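Local coordinates for protein CrmK (Actinoalloteichus sp. WH1-2216-6, PDB 5I1V) that is a flavoenzyme oxidase with covalently bound FAD that takes part in shunt product recycling during caerulomycin biosynthesis, at residues A[242-247]-A[375-380]. Sequence-based numbering, arbitrary orientation.
Sequences RLVSNF and MEYIAY
Phe-247 and Val-244, one helical turn apart on the same side of helix 237-253, both pack on Tyr-377 of strand 374-379. The packing is essentially apolar: no hydrogen bond joins the two segments, which together bury 176 Å².

The first apolar contact lies at the root of the tyrosine: Phe-247 CE2 stands 3.7 Å from Tyr-377 CB. With CG anti to the backbone N (chi1 -175°), the Phe-247 ring extends toward strand 374-379, which brings CE2 to that CB and CZ within 3.9 Å of the Tyr-377 backbone O. In the second, Val-244 CG1 comes obliquely to the CE2-CZ side of the phenol, 3.8 Å from both CZ and CE2 of Tyr-377, the two side chains crossing at about a right angle. Tyr-377 is thus touched at both CB and its phenol ring; an alanine in place of Phe-247 would probably open a gap beside Tyr-377 CB and Leu-268, with Val-244 the one remaining contact of this segment on the tyrosine.

One polar bond adjoins the packing. Tyr-377 OH, 3.9 Å from Val-244 CG1, has its hydrogen-bond partner in His-351 ND1, which should limit how the phenol can shift. The FAD lies about 14 Å from the Tyr-377 side chain.

The contact thus seats helix 237-253 on the large antiparallel sheet, in which strand 374-379 runs between 265-271 and 400-408. Leu-356 of helix 353-364 touches both Val-244 and Tyr-377, Leu-268 of strand 265-271 meets Phe-247, and Leu-400 and Thr-402 of strand 400-408 touch Tyr-377.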
loop_
_atom_site.group_PDB
_atom_site.type_symbol
_atom_site.label_atom_id
_atom_site.label_comp_id
_atom_site.label_asym_id
_atom_site.label_seq_id
_atom_site.Cartn_x
_atom_site.Cartn_y
_atom_site.Cartn_z
ATOM N N ARG A 242 34.851 0.631 8.698
ATOM C CA ARG A 242 34.753 1.407 9.926
ATOM C C ARG A 242 33.298 1.805 10.278
ATOM O O ARG A 242 32.828 1.628 11.404
ATOM C CB ARG A 242 35.601 2.653 9.813
ATOM C CG ARG A 242 35.561 3.480 11.081
ATOM C CD ARG A 242 36.141 2.737 12.254
ATOM N NE ARG A 242 36.020 3.534 13.469
ATOM C CZ ARG A 242 36.937 4.394 13.914
ATOM N NH1 ARG A 242 38.069 4.599 13.239
ATOM N NH2 ARG A 242 36.716 5.061 15.034
ATOM N N LEU A 243 32.603 2.329 9.288
ATOM C CA LEU A 243 31.186 2.686 9.428
ATOM C C LEU A 243 30.289 1.557 9.957
ATOM O O LEU A 243 29.572 1.732 10.923
ATOM C CB LEU A 243 30.633 3.154 8.093
ATOM C CG LEU A 243 29.131 3.438 8.127
ATOM C CD1 LEU A 243 28.845 4.541 9.130
ATOM C CD2 LEU A 243 28.631 3.789 6.744
ATOM N N VAL A 244 30.323 0.409 9.311
ATOM C CA VAL A 244 29.563 -0.736 9.800
ATOM C C VAL A 244 30.052 -1.165 11.194
ATOM O O VAL A 244 29.238 -1.536 12.046
ATOM C CB VAL A 244 29.654 -1.935 8.836
ATOM C CG1 VAL A 244 29.017 -3.169 9.471
ATOM C CG2 VAL A 244 29.001 -1.595 7.520
ATOM N N SER A 245 31.369 -1.193 11.412
ATOM C CA SER A 245 31.915 -1.506 12.753
ATOM C C SER A 245 31.359 -0.542 13.790
ATOM O O SER A 245 30.959 -0.947 14.871
ATOM C CB SER A 245 33.456 -1.445 12.777
ATOM O OG SER A 245 33.965 -2.436 11.923
ATOM N N ASN A 246 31.354 0.748 13.475
ATOM C CA ASN A 246 30.786 1.741 14.401
ATOM C C ASN A 246 29.340 1.467 14.754
ATOM O O ASN A 246 28.953 1.622 15.904
ATOM C CB ASN A 246 30.887 3.152 13.863
ATOM C CG ASN A 246 32.322 3.651 13.833
ATOM O OD1 ASN A 246 33.205 3.033 14.424
ATOM N ND2 ASN A 246 32.547 4.757 13.166
ATOM N N PHE A 247 28.555 1.125 13.728
ATOM C CA PHE A 247 27.133 0.778 13.904
ATOM C C PHE A 247 26.989 -0.421 14.826
ATOM O O PHE A 247 26.282 -0.369 15.809
ATOM C CB PHE A 247 26.509 0.456 12.550
ATOM C CG PHE A 247 25.020 0.202 12.617
ATOM C CD1 PHE A 247 24.134 1.258 12.618
ATOM C CD2 PHE A 247 24.517 -1.082 12.670
ATOM C CE1 PHE A 247 22.751 1.041 12.679
ATOM C CE2 PHE A 247 23.135 -1.316 12.749
ATOM C CZ PHE A 247 22.258 -0.252 12.730
ATOM N N MET A 375 22.562 -5.978 1.816
ATOM C CA MET A 375 22.447 -6.566 3.120
ATOM C C MET A 375 22.088 -5.460 4.095
ATOM O O MET A 375 22.381 -4.276 3.879
ATOM C CB MET A 375 23.673 -7.401 3.541
ATOM C CG MET A 375 24.975 -6.670 3.686
ATOM S SD MET A 375 26.293 -7.824 4.174
ATOM C CE MET A 375 25.691 -8.331 5.792
ATOM N N GLU A 376 21.371 -5.859 5.133
ATOM C CA GLU A 376 20.890 -4.936 6.142
ATOM C C GLU A 376 21.234 -5.399 7.530
ATOM O O GLU A 376 21.197 -6.593 7.830
ATOM C CB GLU A 376 19.357 -4.797 6.074
ATOM C CG GLU A 376 18.763 -4.518 4.721
ATOM C CD GLU A 376 17.223 -4.359 4.759
ATOM O OE1 GLU A 376 16.545 -4.841 5.714
ATOM O OE2 GLU A 376 16.685 -3.752 3.809
ATOM N N TYR A 377 21.523 -4.425 8.388
ATOM C CA TYR A 377 21.729 -4.655 9.804
ATOM C C TYR A 377 20.581 -4.011 10.570
ATOM O O TYR A 377 20.357 -2.825 10.477
ATOM C CB TYR A 377 23.047 -4.034 10.236
ATOM C CG TYR A 377 24.242 -4.702 9.660
ATOM C CD1 TYR A 377 24.833 -5.766 10.314
ATOM C CD2 TYR A 377 24.814 -4.257 8.486
ATOM C CE1 TYR A 377 25.956 -6.371 9.820
ATOM C CE2 TYR A 377 25.944 -4.867 7.981
ATOM C CZ TYR A 377 26.520 -5.905 8.668
ATOM O OH TYR A 377 27.629 -6.527 8.160
ATOM N N ILE A 378 19.878 -4.806 11.352
ATOM C CA ILE A 378 18.613 -4.401 11.971
ATOM C C ILE A 378 18.693 -4.489 13.489
ATOM O O ILE A 378 18.878 -5.554 14.028
ATOM C CB ILE A 378 17.480 -5.345 11.507
ATOM C CG1 ILE A 378 17.431 -5.396 9.980
ATOM C CG2 ILE A 378 16.123 -4.892 12.073
ATOM C CD1 ILE A 378 16.785 -6.622 9.388
ATOM N N ALA A 379 18.544 -3.363 14.157
ATOM C CA ALA A 379 18.583 -3.281 15.594
ATOM C C ALA A 379 17.474 -4.182 16.171
ATOM O O ALA A 379 16.434 -4.325 15.557
ATOM C CB ALA A 379 18.360 -1.864 16.021
ATOM N N TYR A 380 17.780 -4.849 17.281
ATOM C CA TYR A 380 16.896 -5.863 17.890
ATOM C C TYR A 380 17.201 -5.945 19.379
ATOM O O TYR A 380 17.852 -5.044 19.917
ATOM C CB TYR A 380 17.164 -7.196 17.189
ATOM C CG TYR A 380 16.175 -8.314 17.360
ATOM C CD1 TYR A 380 14.834 -8.195 16.989
ATOM C CD2 TYR A 380 16.587 -9.509 17.885
ATOM C CE1 TYR A 380 13.968 -9.262 17.149
ATOM C CE2 TYR A 380 15.745 -10.588 18.025
ATOM C CZ TYR A 380 14.423 -10.460 17.652
ATOM O OH TYR A 380 13.581 -11.547 17.834
#